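Local coordinates for protein transmembrane oligosaccharyl transferase (Archaeoglobus fulgidus, PDB 3WAJ) that belongs to the STT3/AglB family of multi-pass membrane oligosaccharyl transferases, pairing a zinc-binding N-terminal membrane region with a large C-terminal globular part, at residues 548-553 against 612-617; 553-558 against 566-571; 500-505 against 768-773; 585-590 against 676-681. One frame throughout, in Å; residues are numbered along the deposited sequence.

Contact 1. Residues 548-553 against 612-617; sequences ISWWDY and IEMETG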
loop_
_atom_site.group_PDB
_atom_site.type_symbol
_atom_site.label_atom_id
_atom_site.label_comp_id
_atom_site.label_asym_id
_atom_site.label_seq_id
_atom_site.Cartn_x
_atom_site.Cartn_y
_atom_site.Cartn_z
ATOM N N ILE A 548 9.538 15.941 0.300
ATOM C CA ILE A 548 8.423 15.740 1.207
ATOM C C ILE A 548 7.059 15.716 0.499
ATOM O O ILE A 548 6.725 16.574 -0.313
ATOM C CB ILE A 548 8.434 16.758 2.367
ATOM C CG1 ILE A 548 7.489 16.296 3.477
ATOM C CG2 ILE A 548 8.059 18.144 1.887
ATOM C CD1 ILE A 548 7.882 16.808 4.847
ATOM N N SER A 549 6.262 14.716 0.838
ATOM C CA SER A 549 4.958 14.524 0.231
ATOM C C SER A 549 4.205 13.563 1.147
ATOM O O SER A 549 4.769 13.053 2.100
ATOM C CB SER A 549 5.127 13.926 -1.172
ATOM O OG SER A 549 3.862 13.671 -1.761
ATOM N N TRP A 550 2.937 13.305 0.872
ATOM C CA TRP A 550 2.186 12.382 1.713
ATOM C C TRP A 550 2.826 10.981 1.625
ATOM O O TRP A 550 3.542 10.686 0.656
ATOM C CB TRP A 550 0.705 12.373 1.291
ATOM C CG TRP A 550 -0.233 11.684 2.254
ATOM C CD1 TRP A 550 -1.249 10.838 1.924
ATOM C CD2 TRP A 550 -0.245 11.782 3.694
ATOM N NE1 TRP A 550 -1.891 10.403 3.057
ATOM C CE2 TRP A 550 -1.298 10.962 4.157
ATOM C CE3 TRP A 550 0.532 12.476 4.634
ATOM C CZ2 TRP A 550 -1.603 10.821 5.521
ATOM C CZ3 TRP A 550 0.236 12.328 5.985
ATOM C CH2 TRP A 550 -0.825 11.511 6.415
ATOM N N TRP A 551 2.592 10.123 2.617
ATOM C CA TRP A 551 3.348 8.866 2.694
ATOM C C TRP A 551 3.006 7.872 1.582
ATOM O O TRP A 551 3.853 7.061 1.206
ATOM C CB TRP A 551 3.193 8.212 4.065
ATOM C CG TRP A 551 1.785 7.842 4.449
ATOM C CD1 TRP A 551 0.902 8.612 5.154
ATOM C CD2 TRP A 551 1.113 6.592 4.198
ATOM N NE1 TRP A 551 -0.278 7.929 5.347
ATOM C CE2 TRP A 551 -0.182 6.693 4.766
ATOM C CE3 TRP A 551 1.474 5.408 3.539
ATOM C CZ2 TRP A 551 -1.117 5.643 4.709
ATOM C CZ3 TRP A 551 0.544 4.366 3.474
ATOM C CH2 TRP A 551 -0.739 4.492 4.059
ATOM N N ASP A 552 1.777 7.947 1.062
ATOM C CA ASP A 552 1.318 7.102 -0.054
ATOM C C ASP A 552 2.296 7.053 -1.223
ATOM O O ASP A 552 2.461 6.008 -1.857
ATOM C CB ASP A 552 -0.013 7.644 -0.613
ATOM C CG ASP A 552 -1.148 7.493 0.342
ATOM O OD1 ASP A 552 -0.944 7.011 1.486
ATOM O OD2 ASP A 552 -2.257 7.866 -0.059
ATOM N N TYR A 553 2.930 8.197 -1.483
ATOM C CA TYR A 553 3.652 8.471 -2.724
ATOM C C TYR A 553 5.145 8.113 -2.674
ATOM O O TYR A 553 5.844 8.227 -3.687
ATOM C CB TYR A 553 3.425 9.960 -3.118
ATOM C CG TYR A 553 1.943 10.276 -3.178
ATOM C CD1 TYR A 553 1.112 9.567 -4.048
ATOM C CD2 TYR A 553 1.361 11.244 -2.365
ATOM C CE1 TYR A 553 -0.257 9.819 -4.125
ATOM C CE2 TYR A 553 -0.037 11.510 -2.436
ATOM C CZ TYR A 553 -0.835 10.779 -3.317
ATOM O OH TYR A 553 -2.217 10.989 -3.409
ATOM N N ILE A 612 -3.744 16.777 -5.760
ATOM C CA ILE A 612 -5.075 17.289 -5.517
ATOM C C ILE A 612 -5.766 16.453 -4.451
ATOM O O ILE A 612 -6.717 16.901 -3.807
ATOM C CB ILE A 612 -5.890 17.354 -6.813
ATOM C CG1 ILE A 612 -7.178 18.164 -6.581
ATOM C CG2 ILE A 612 -6.185 15.936 -7.333
ATOM C CD1 ILE A 612 -7.984 18.408 -7.829
ATOM N N GLU A 613 -5.267 15.242 -4.250
ATOM C CA GLU A 613 -5.858 14.343 -3.268
ATOM C C GLU A 613 -5.473 14.778 -1.856
ATOM O O GLU A 613 -6.315 14.824 -0.956
ATOM C CB GLU A 613 -5.446 12.894 -3.557
ATOM C CG GLU A 613 -6.083 12.336 -4.827
ATOM C CD GLU A 613 -5.820 10.853 -5.042
ATOM O OE1 GLU A 613 -6.523 10.237 -5.877
ATOM O OE2 GLU A 613 -4.907 10.307 -4.385
ATOM N N MET A 614 -4.192 15.077 -1.684
ATOM C CA MET A 614 -3.685 15.738 -0.487
ATOM C C MET A 614 -4.463 17.008 -0.153
ATOM O O MET A 614 -4.766 17.281 1.009
ATOM C CB MET A 614 -2.202 16.058 -0.682
ATOM C CG MET A 614 -1.321 14.800 -0.652
ATOM S SD MET A 614 0.378 15.069 -1.187
ATOM C CE MET A 614 0.858 16.370 -0.015
ATOM N N GLU A 615 -4.798 17.779 -1.182
ATOM C CA GLU A 615 -5.534 19.017 -0.976
ATOM C C GLU A 615 -6.964 18.720 -0.531
ATOM O O GLU A 615 -7.510 19.401 0.333
ATOM C CB GLU A 615 -5.554 19.850 -2.271
ATOM C CG GLU A 615 -6.369 21.137 -2.200
ATOM C CD GLU A 615 -6.472 21.838 -3.557
ATOM O OE1 GLU A 615 -7.008 21.214 -4.494
ATOM O OE2 GLU A 615 -6.022 23.002 -3.696
ATOM N N THR A 616 -7.559 17.683 -1.114
ATOM C CA THR A 616 -8.964 17.388 -0.888
ATOM C C THR A 616 -9.219 16.129 -0.061
ATOM O O THR A 616 -9.226 16.182 1.159
ATOM C CB THR A 616 -9.731 17.313 -2.206
ATOM O OG1 THR A 616 -9.235 16.212 -2.973
ATOM C CG2 THR A 616 -9.555 18.609 -2.991
ATOM N N GLY A 617 -9.447 15.003 -0.724
ATOM C CA GLY A 617 -9.932 13.799 -0.059
ATOM C C GLY A 617 -9.037 13.238 1.033
ATOM O O GLY A 617 -9.520 12.762 2.062
#
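The WWDYG signature of the STT3/AglB family begins at Trp550, and here Trp550 and Tyr553 of that motif close on Met614 and Glu613 of the short helix 612-615. Met614 is the hub. Its chain runs extended as far as SD, then bends at the last torsion (chi3 57°), which turns CE toward the backbone of the other segment, Met614 CE lying 3.8 Å from Trp550 N. The sulfur fills the angle between two motif side chains, with Met614 SD 3.7 Å from Trp550 CB and 3.8 Å from Tyr553 CE2. Toward the tyrosine this is an oblique Met-aromatic contact, Met614 SD being 5.0 Å from the centroid of the Tyr553 ring and 71° off its normal, and the two side chains pass each other in opposite directions. Of the Trp550 side chain mainly CB takes part, because CG stands anti to the backbone N (chi1 -168°) and carries the indole off toward Ala584, Ser585 and Trp625. Ser549 OG also lies 3.8 Å from Met614 SD, but its hydrogen bond goes to Val609 O. At the far end of the phenol, Tyr553 OH sits 2.9 Å from Glu613 OE2, which approaches the ring edge near its plane. Lys618 NZ hydrogen-bonds to Tyr553 OH and forms salt bridges with both Glu613 and Asp552, so one amino group ties the motif to the helix. Helix 612-615 directly follows strand 605-611, a parallel neighbour of strand 546-548; helices 584-588 and 678-684 pack on Met614, and helix 740-755 reaches Ile612 and Glu613.

Contact 2. Residues 553-558 against 566-571; sequences YGHWIE and IANPFQ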
loop_
_atom_site.group_PDB
_atom_site.type_symbol
_atom_site.label_atom_id
_atom_site.label_comp_id
_atom_site.label_asym_id
_atom_site.label_seq_id
_atom_site.Cartn_x
_atom_site.Cartn_y
_atom_site.Cartn_z
ATOM N N TYR A 553 2.930 8.197 -1.483
ATOM C CA TYR A 553 3.652 8.471 -2.724
ATOM C C TYR A 553 5.145 8.113 -2.674
ATOM O O TYR A 553 5.844 8.227 -3.687
ATOM C CB TYR A 553 3.425 9.960 -3.118
ATOM C CG TYR A 553 1.943 10.276 -3.178
ATOM C CD1 TYR A 553 1.112 9.567 -4.048
ATOM C CD2 TYR A 553 1.361 11.244 -2.365
ATOM C CE1 TYR A 553 -0.257 9.819 -4.125
ATOM C CE2 TYR A 553 -0.037 11.510 -2.436
ATOM C CZ TYR A 553 -0.835 10.779 -3.317
ATOM O OH TYR A 553 -2.217 10.989 -3.409
ATOM N N GLY A 554 5.621 7.666 -1.505
ATOM C CA GLY A 554 7.042 7.425 -1.273
ATOM C C GLY A 554 7.708 6.483 -2.263
ATOM O O GLY A 554 8.806 6.761 -2.784
ATOM N N HIS A 555 7.045 5.365 -2.541
ATOM C CA HIS A 555 7.591 4.389 -3.479
ATOM C C HIS A 555 7.748 4.942 -4.903
ATOM O O HIS A 555 8.779 4.696 -5.553
ATOM C CB HIS A 555 6.814 3.061 -3.420
ATOM C CG HIS A 555 6.996 2.325 -2.124
ATOM N ND1 HIS A 555 8.013 2.613 -1.240
ATOM C CD2 HIS A 555 6.281 1.318 -1.564
ATOM C CE1 HIS A 555 7.923 1.809 -0.187
ATOM N NE2 HIS A 555 6.882 1.014 -0.367
ATOM N N TRP A 556 6.753 5.698 -5.378
ATOM C CA TRP A 556 6.849 6.346 -6.695
ATOM C C TRP A 556 7.997 7.351 -6.762
ATOM O O TRP A 556 8.738 7.390 -7.747
ATOM C CB TRP A 556 5.547 7.064 -7.046
ATOM C CG TRP A 556 4.351 6.173 -7.127
ATOM C CD1 TRP A 556 4.334 4.801 -7.164
ATOM C CD2 TRP A 556 2.982 6.593 -7.194
ATOM N NE1 TRP A 556 3.030 4.347 -7.260
ATOM C CE2 TRP A 556 2.185 5.428 -7.273
ATOM C CE3 TRP A 556 2.354 7.842 -7.198
ATOM C CZ2 TRP A 556 0.786 5.484 -7.333
ATOM C CZ3 TRP A 556 0.972 7.897 -7.264
ATOM C CH2 TRP A 556 0.200 6.726 -7.315
ATOM N N ILE A 557 8.129 8.170 -5.720
ATOM C CA ILE A 557 9.152 9.203 -5.689
ATOM C C ILE A 557 10.514 8.548 -5.802
ATOM O O ILE A 557 11.350 8.962 -6.596
ATOM C CB ILE A 557 9.073 10.060 -4.404
ATOM C CG1 ILE A 557 7.834 10.962 -4.446
ATOM C CG2 ILE A 557 10.312 10.933 -4.259
ATOM C CD1 ILE A 557 7.641 11.806 -3.193
ATOM N N GLU A 558 10.724 7.498 -5.021
ATOM C CA GLU A 558 11.983 6.768 -5.068
ATOM C C GLU A 558 12.210 6.010 -6.384
ATOM O O GLU A 558 13.269 6.119 -6.982
ATOM C CB GLU A 558 12.046 5.783 -3.909
ATOM C CG GLU A 558 13.312 4.949 -3.905
ATOM C CD GLU A 558 13.425 4.109 -2.627
ATOM O OE1 GLU A 558 12.411 4.005 -1.892
ATOM O OE2 GLU A 558 14.517 3.560 -2.362
ATOM N N ILE A 566 10.682 11.683 2.343
ATOM C CA ILE A 566 10.601 11.751 3.798
ATOM C C ILE A 566 9.667 10.641 4.338
ATOM O O ILE A 566 9.903 10.058 5.408
ATOM C CB ILE A 566 10.088 13.157 4.202
ATOM C CG1 ILE A 566 11.262 14.073 4.540
ATOM C CG2 ILE A 566 9.025 13.101 5.327
ATOM C CD1 ILE A 566 12.029 14.586 3.308
ATOM N N ALA A 567 8.610 10.346 3.583
ATOM C CA ALA A 567 7.605 9.392 4.038
ATOM C C ALA A 567 7.327 8.262 3.024
ATOM O O ALA A 567 7.496 8.449 1.815
ATOM C CB ALA A 567 6.316 10.115 4.439
ATOM N N ASN A 568 6.827 7.139 3.548
ATOM C CA ASN A 568 6.819 5.816 2.916
ATOM C C ASN A 568 5.451 5.184 2.959
ATOM O O ASN A 568 4.695 5.408 3.910
ATOM C CB ASN A 568 7.625 4.828 3.808
ATOM C CG ASN A 568 9.034 4.676 3.376
ATOM O OD1 ASN A 568 9.362 4.950 2.226
ATOM N ND2 ASN A 568 9.894 4.236 4.288
ATOM N N PRO A 569 5.173 4.281 2.012
ATOM C CA PRO A 569 3.990 3.422 2.153
ATOM C C PRO A 569 4.136 2.306 3.203
ATOM O O PRO A 569 3.197 1.527 3.359
ATOM C CB PRO A 569 3.801 2.863 0.736
ATOM C CG PRO A 569 4.450 3.926 -0.159
ATOM C CD PRO A 569 5.677 4.301 0.625
ATOM N N PHE A 570 5.278 2.223 3.892
ATOM C CA PHE A 570 5.378 1.437 5.137
ATOM C C PHE A 570 4.974 2.284 6.331
ATOM O O PHE A 570 5.167 1.862 7.468
ATOM C CB PHE A 570 6.816 0.965 5.399
ATOM C CG PHE A 570 7.453 0.304 4.224
ATOM C CD1 PHE A 570 6.786 -0.690 3.529
ATOM C CD2 PHE A 570 8.701 0.702 3.788
ATOM C CE1 PHE A 570 7.363 -1.284 2.423
ATOM C CE2 PHE A 570 9.282 0.117 2.675
ATOM C CZ PHE A 570 8.617 -0.875 2.000
ATOM N N GLN A 571 4.463 3.489 6.054
ATOM C CA GLN A 571 4.054 4.475 7.064
ATOM C C GLN A 571 5.188 5.028 7.925
ATOM O O GLN A 571 4.963 5.452 9.058
ATOM C CB GLN A 571 2.885 3.950 7.914
ATOM C CG GLN A 571 1.619 3.665 7.077
ATOM C CD GLN A 571 0.509 2.981 7.867
ATOM O OE1 GLN A 571 0.651 2.698 9.058
ATOM N NE2 GLN A 571 -0.604 2.716 7.202
HETATM O O HOH W 1 10.286 4.503 -0.832
#
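His555 lies against Pro569 and Phe570, joining the first turn of helix 554-561, which starts at the last residue of the WWDYG motif, to the type I turn Asn568-Gln571. With CG anti to the carbonyl carbon (chi1 -68°), the ring swings out to Pro569, although the CB bond itself does not point there. His555 CB barely touches the proline, 4.1 Å from Pro569 CG. Farther out Pro569 turns its CB-CG-CD edge onto one face of the imidazole: His555 CD2 is 3.5 Å from Pro569 CG and His555 ND1 is 3.4 Å from Pro569 CD. The latter carbon stands almost squarely above the ring centre, 9° off its normal, a CH-pi contact. The tip, NE2 with CE1, points its edge into the face of Phe570 in a T-shaped pair, the planes at 64° and His555 NE2 3.5 Å from Phe570 CZ. A water near the imidazole plane lies 3.0 Å from His555 ND1 and donates to Asn568 OD1 at 3.2 Å, linking the segments where no direct hydrogen bond crosses. Tyr50 of helix 47-60 also stacks on His555, and zinc-binding Asp47 touches it. Where the backbones come nearest, Gly554 CA makes a C-H...O contact with Ala567 O at 3.3 Å.

Contact 3. Residues 500-505 against 768-773; sequences NKQWYD and SGYVKI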
loop_
_atom_site.group_PDB
_atom_site.type_symbol
_atom_site.label_atom_id
_atom_site.label_comp_id
_atom_site.label_asym_id
_atom_site.label_seq_id
_atom_site.Cartn_x
_atom_site.Cartn_y
_atom_site.Cartn_z
ATOM N N ASN A 500 -1.016 7.827 -11.958
ATOM C CA ASN A 500 -1.596 8.367 -13.178
ATOM C C ASN A 500 -0.496 9.102 -13.964
ATOM O O ASN A 500 0.629 9.273 -13.466
ATOM C CB ASN A 500 -2.828 9.249 -12.890
ATOM C CG ASN A 500 -2.511 10.521 -12.056
ATOM O OD1 ASN A 500 -1.363 10.964 -11.950
ATOM N ND2 ASN A 500 -3.562 11.128 -11.497
ATOM N N LYS A 501 -0.805 9.529 -15.181
ATOM C CA LYS A 501 0.197 10.124 -16.051
ATOM C C LYS A 501 0.764 11.437 -15.505
ATOM O O LYS A 501 1.964 11.726 -15.674
ATOM C CB LYS A 501 -0.367 10.294 -17.464
ATOM C CG LYS A 501 0.588 10.981 -18.428
ATOM C CD LYS A 501 0.370 10.488 -19.872
ATOM C CE LYS A 501 1.202 11.299 -20.857
ATOM N NZ LYS A 501 0.770 12.713 -20.838
ATOM N N GLN A 502 -0.083 12.214 -14.833
ATOM C CA GLN A 502 0.365 13.462 -14.221
ATOM C C GLN A 502 1.484 13.218 -13.213
ATOM O O GLN A 502 2.535 13.869 -13.270
ATOM C CB GLN A 502 -0.802 14.197 -13.557
ATOM C CG GLN A 502 -1.840 14.716 -14.534
ATOM C CD GLN A 502 -3.060 13.837 -14.580
ATOM O OE1 GLN A 502 -2.963 12.619 -14.411
ATOM N NE2 GLN A 502 -4.232 14.449 -14.776
ATOM N N TRP A 503 1.247 12.277 -12.301
ATOM C CA TRP A 503 2.245 11.872 -11.305
ATOM C C TRP A 503 3.496 11.269 -11.924
ATOM O O TRP A 503 4.617 11.634 -11.573
ATOM C CB TRP A 503 1.652 10.834 -10.368
ATOM C CG TRP A 503 1.197 11.350 -9.041
ATOM C CD1 TRP A 503 -0.101 11.485 -8.608
ATOM C CD2 TRP A 503 2.031 11.760 -7.946
ATOM N NE1 TRP A 503 -0.120 11.957 -7.313
ATOM C CE2 TRP A 503 1.174 12.128 -6.880
ATOM C CE3 TRP A 503 3.423 11.843 -7.761
ATOM C CZ2 TRP A 503 1.658 12.587 -5.658
ATOM C CZ3 TRP A 503 3.912 12.283 -6.549
ATOM C CH2 TRP A 503 3.032 12.659 -5.504
ATOM N N TYR A 504 3.314 10.328 -12.839
ATOM C CA TYR A 504 4.476 9.677 -13.429
ATOM C C TYR A 504 5.344 10.694 -14.154
ATOM O O TYR A 504 6.575 10.653 -14.038
ATOM C CB TYR A 504 4.086 8.517 -14.356
ATOM C CG TYR A 504 5.282 7.771 -14.906
ATOM C CD1 TYR A 504 5.816 6.674 -14.232
ATOM C CD2 TYR A 504 5.884 8.173 -16.103
ATOM C CE1 TYR A 504 6.926 5.994 -14.733
ATOM C CE2 TYR A 504 6.995 7.503 -16.616
ATOM C CZ TYR A 504 7.510 6.418 -15.932
ATOM O OH TYR A 504 8.596 5.773 -16.459
ATOM N N ASP A 505 4.720 11.620 -14.885
ATOM C CA ASP A 505 5.499 12.637 -15.616
ATOM C C ASP A 505 6.163 13.625 -14.671
ATOM O O ASP A 505 7.298 14.044 -14.900
ATOM C CB ASP A 505 4.637 13.383 -16.644
ATOM C CG ASP A 505 4.320 12.538 -17.857
ATOM O OD1 ASP A 505 4.946 11.468 -17.992
ATOM O OD2 ASP A 505 3.451 12.942 -18.672
ATOM N N SER A 768 -6.452 23.580 -11.434
ATOM C CA SER A 768 -4.995 23.698 -11.467
ATOM C C SER A 768 -4.425 22.296 -11.652
ATOM O O SER A 768 -5.180 21.308 -11.715
ATOM C CB SER A 768 -4.487 24.296 -10.163
ATOM O OG SER A 768 -4.612 23.343 -9.104
ATOM N N GLY A 769 -3.102 22.198 -11.730
ATOM C CA GLY A 769 -2.474 20.910 -11.973
ATOM C C GLY A 769 -2.746 19.906 -10.863
ATOM O O GLY A 769 -2.715 20.245 -9.656
ATOM N N TYR A 770 -2.996 18.664 -11.274
ATOM C CA TYR A 770 -3.181 17.540 -10.348
ATOM C C TYR A 770 -1.981 17.413 -9.402
ATOM O O TYR A 770 -2.145 17.247 -8.189
ATOM C CB TYR A 770 -3.336 16.248 -11.150
ATOM C CG TYR A 770 -3.917 15.071 -10.393
ATOM C CD1 TYR A 770 -5.173 14.578 -10.709
ATOM C CD2 TYR A 770 -3.194 14.420 -9.388
ATOM C CE1 TYR A 770 -5.704 13.483 -10.042
ATOM C CE2 TYR A 770 -3.727 13.327 -8.714
ATOM C CZ TYR A 770 -4.984 12.873 -9.046
ATOM O OH TYR A 770 -5.532 11.804 -8.391
ATOM N N VAL A 771 -0.780 17.482 -9.970
ATOM C CA VAL A 771 0.447 17.378 -9.186
ATOM C C VAL A 771 1.233 18.674 -9.285
ATOM O O VAL A 771 1.398 19.213 -10.374
ATOM C CB VAL A 771 1.333 16.219 -9.672
ATOM C CG1 VAL A 771 2.562 16.078 -8.769
ATOM C CG2 VAL A 771 0.550 14.923 -9.686
ATOM N N LYS A 772 1.703 19.178 -8.146
ATOM C CA LYS A 772 2.530 20.385 -8.113
ATOM C C LYS A 772 3.826 20.134 -7.349
ATOM O O LYS A 772 3.825 19.452 -6.330
ATOM C CB LYS A 772 1.765 21.562 -7.499
ATOM C CG LYS A 772 0.609 22.042 -8.348
ATOM C CD LYS A 772 -0.211 23.052 -7.571
ATOM C CE LYS A 772 -1.600 23.200 -8.155
ATOM N NZ LYS A 772 -2.249 24.405 -7.601
ATOM N N ILE A 773 4.924 20.684 -7.854
ATOM C CA ILE A 773 6.217 20.559 -7.196
ATOM C C ILE A 773 6.727 21.931 -6.756
ATOM O O ILE A 773 6.743 22.885 -7.532
ATOM C CB ILE A 773 7.242 19.916 -8.134
ATOM C CG1 ILE A 773 6.758 18.538 -8.565
ATOM C CG2 ILE A 773 8.610 19.799 -7.478
ATOM C CD1 ILE A 773 7.662 17.885 -9.606
#
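One face of the Tyr770 ring carries the side-chain amide of Asn500, whose ND2 stands 3.3 Å from Tyr770 CZ, toward the rim, with amide and ring planes nearly perpendicular (81°). The Trp503 indole takes Val771 CG2 on a face: the methyl lies 3.6 Å from the centroid of the five-membered ring in a CH-pi contact, while Asn500 OD1 lies in plane at the indole edge. The indole also stacks with Tyr553 and meets Trp556 edge-to-face. Trp503 and Tyr770 meet rim to rim, neither ring above the other, with Trp503 CD1 4.1 Å from Tyr770 CE2. Asn500 does two jobs with one amide. It is the N-cap of helix 501-513, and its CG sits between the backbone N and the carbonyl carbon (chi1 63°), which lets OD1 fold back to accept from Trp503 N at 2.9 Å. That nearly straight bond (170° at the hydrogen) fixes the rotation that lays ND2 over the tyrosine. Gln502 adds its aliphatic part, Gln502 CG lying 4.0 Å from Tyr770 CB, while NE2 bonds to Tyr701 O. Trp503 NE1 is likewise engaged, by Asp611 OD2. The whole is an alpha-on-beta layer: an N-capped helix resting on a mixed sheet at the start of strand 771-776, which runs between strands 605-611 and 693-698.

Contact 4. Residues 585-590 against 676-681; sequences SSFFTA and STMEAK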
loop_
_atom_site.group_PDB
_atom_site.type_symbol
_atom_site.label_atom_id
_atom_site.label_comp_id
_atom_site.label_asym_id
_atom_site.label_seq_id
_atom_site.Cartn_x
_atom_site.Cartn_y
_atom_site.Cartn_z
ATOM N N SER A 585 2.861 14.692 8.024
ATOM C CA SER A 585 1.613 15.244 8.538
ATOM C C SER A 585 1.853 16.575 9.245
ATOM O O SER A 585 1.015 17.471 9.209
ATOM C CB SER A 585 0.877 14.253 9.455
ATOM O OG SER A 585 1.540 14.097 10.693
ATOM N N SER A 586 3.010 16.718 9.870
ATOM C CA SER A 586 3.290 17.926 10.648
ATOM C C SER A 586 3.759 19.036 9.716
ATOM O O SER A 586 3.678 20.221 10.044
ATOM C CB SER A 586 4.333 17.644 11.730
ATOM O OG SER A 586 5.371 16.840 11.213
ATOM N N PHE A 587 4.248 18.652 8.541
ATOM C CA PHE A 587 4.582 19.660 7.550
ATOM C C PHE A 587 3.283 20.205 6.914
ATOM O O PHE A 587 3.007 21.401 6.985
ATOM C CB PHE A 587 5.573 19.116 6.518
ATOM C CG PHE A 587 5.934 20.112 5.450
ATOM C CD1 PHE A 587 6.899 21.077 5.683
ATOM C CD2 PHE A 587 5.287 20.101 4.214
ATOM C CE1 PHE A 587 7.225 22.024 4.702
ATOM C CE2 PHE A 587 5.608 21.039 3.224
ATOM C CZ PHE A 587 6.574 21.999 3.470
ATOM N N PHE A 588 2.465 19.326 6.341
ATOM C CA PHE A 588 1.294 19.773 5.559
ATOM C C PHE A 588 0.123 20.350 6.344
ATOM O O PHE A 588 -0.689 21.092 5.780
ATOM C CB PHE A 588 0.797 18.679 4.598
ATOM C CG PHE A 588 1.803 18.313 3.541
ATOM C CD1 PHE A 588 2.027 19.151 2.453
ATOM C CD2 PHE A 588 2.548 17.140 3.645
ATOM C CE1 PHE A 588 2.981 18.824 1.469
ATOM C CE2 PHE A 588 3.510 16.799 2.676
ATOM C CZ PHE A 588 3.728 17.641 1.588
ATOM N N THR A 589 0.022 20.023 7.630
ATOM C CA THR A 589 -1.051 20.611 8.433
ATOM C C THR A 589 -0.536 21.735 9.312
ATOM O O THR A 589 -1.243 22.204 10.212
ATOM C CB THR A 589 -1.717 19.599 9.355
ATOM O OG1 THR A 589 -0.777 19.228 10.360
ATOM C CG2 THR A 589 -2.201 18.356 8.579
ATOM N N ALA A 590 0.712 22.127 9.079
ATOM C CA ALA A 590 1.329 23.184 9.868
ATOM C C ALA A 590 0.597 24.490 9.578
ATOM O O ALA A 590 0.360 24.852 8.409
ATOM C CB ALA A 590 2.802 23.310 9.545
ATOM N N SER A 676 -5.146 28.122 6.385
ATOM C CA SER A 676 -3.853 28.498 6.955
ATOM C C SER A 676 -2.814 27.377 6.909
ATOM O O SER A 676 -1.643 27.599 7.181
ATOM C CB SER A 676 -4.026 28.952 8.397
ATOM O OG SER A 676 -4.630 30.214 8.407
ATOM N N THR A 677 -3.242 26.171 6.580
ATOM C CA THR A 677 -2.308 25.056 6.557
ATOM C C THR A 677 -1.379 25.182 5.364
ATOM O O THR A 677 -1.732 25.830 4.360
ATOM C CB THR A 677 -3.040 23.714 6.503
ATOM O OG1 THR A 677 -3.685 23.583 5.228
ATOM C CG2 THR A 677 -4.059 23.643 7.637
ATOM N N MET A 678 -0.205 24.561 5.478
ATOM C CA MET A 678 0.738 24.499 4.367
ATOM C C MET A 678 0.124 23.824 3.149
ATOM O O MET A 678 0.383 24.228 2.015
ATOM C CB MET A 678 2.010 23.753 4.771
ATOM C CG MET A 678 2.955 24.574 5.588
ATOM S SD MET A 678 3.676 25.943 4.648
ATOM C CE MET A 678 4.544 25.003 3.388
ATOM N N GLU A 679 -0.677 22.788 3.375
ATOM C CA GLU A 679 -1.268 22.095 2.242
ATOM C C GLU A 679 -2.174 23.040 1.457
ATOM O O GLU A 679 -2.176 23.009 0.227
ATOM C CB GLU A 679 -2.010 20.815 2.643
ATOM C CG GLU A 679 -2.753 20.153 1.472
ATOM C CD GLU A 679 -1.817 19.794 0.319
ATOM O OE1 GLU A 679 -2.265 19.739 -0.851
ATOM O OE2 GLU A 679 -0.626 19.545 0.587
ATOM N N ALA A 680 -2.897 23.920 2.147
ATOM C CA ALA A 680 -3.772 24.858 1.419
ATOM C C ALA A 680 -2.981 25.980 0.767
ATOM O O ALA A 680 -3.304 26.413 -0.337
ATOM C CB ALA A 680 -4.876 25.422 2.308
ATOM N N LYS A 681 -1.963 26.469 1.470
ATOM C CA LYS A 681 -1.125 27.547 0.945
ATOM C C LYS A 681 -0.370 27.083 -0.292
ATOM O O LYS A 681 -0.171 27.837 -1.229
ATOM C CB LYS A 681 -0.134 28.014 2.014
ATOM C CG LYS A 681 -0.763 28.827 3.123
ATOM C CD LYS A 681 0.229 29.120 4.229
ATOM C CE LYS A 681 -0.367 30.016 5.313
ATOM N NZ LYS A 681 0.650 30.314 6.338
HETATM O O HOH W 2 0.982 27.533 7.080
#
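Two successive bends in Met678 (chi2 -67°, chi3 -62°) bring its methyl to the CZ end of the Phe587 ring, whose CG stands anti to the backbone N (chi1 179°); Phe587 CZ and Met678 CE are 3.6 Å apart. The motif is an N-capped helix start, 678-684, docked on the end of helix 584-588. Backbone carbonyls at and just after that end accept from the N-H groups of the new first turn. Glu679 N donates to Phe588 O at 2.9 Å and Met678 N to Ala590 O at 3.0 Å. Ala680 N turns instead to the N-cap side chain, bonding to Thr677 OG1 at 3.2 Å, and that hydroxyl also hydrogen-bonds to Tyr674 O. Three consecutive buried N-H groups are thus satisfied, two of them across the contact. Glu679 crosses Phe588 at a slant, its OE2 3.3 Å from Phe588 CD1. Helix 593-602 packs on Phe587 and Met678, and helix 619-627 on Thr589 and Thr677. A water gathers three groups, donating to Ala590 O at 3.1 Å and to Ser676 O at 2.6 Å, and accepting from Lys681 NZ at 2.9 Å.

Overall arrangement
Contact 1 is the junction of the set, touching each of the other three, with centres 11 to 12 Å away. It shares Tyr553 with contact 2, and contact 3 reaches that same ring, Tyr553 CG lying 3.4 Å from Trp503 CZ2 in a ring stack. Contact 1 also meets contact 4, Met614 CE lying 3.5 Å from Phe588 CZ. Contacts 2 and 4 do not meet, their nearest atoms being about 7 Å apart. Contact 2 faces the metal: the side chain of Phe570 is about 8 Å from the zinc ion held by Asp47, Asp161 and His163, and about 6 Å from a sulfate. The WWDYG segment thus runs between the zinc site of the N-terminal region and the mixed sheet.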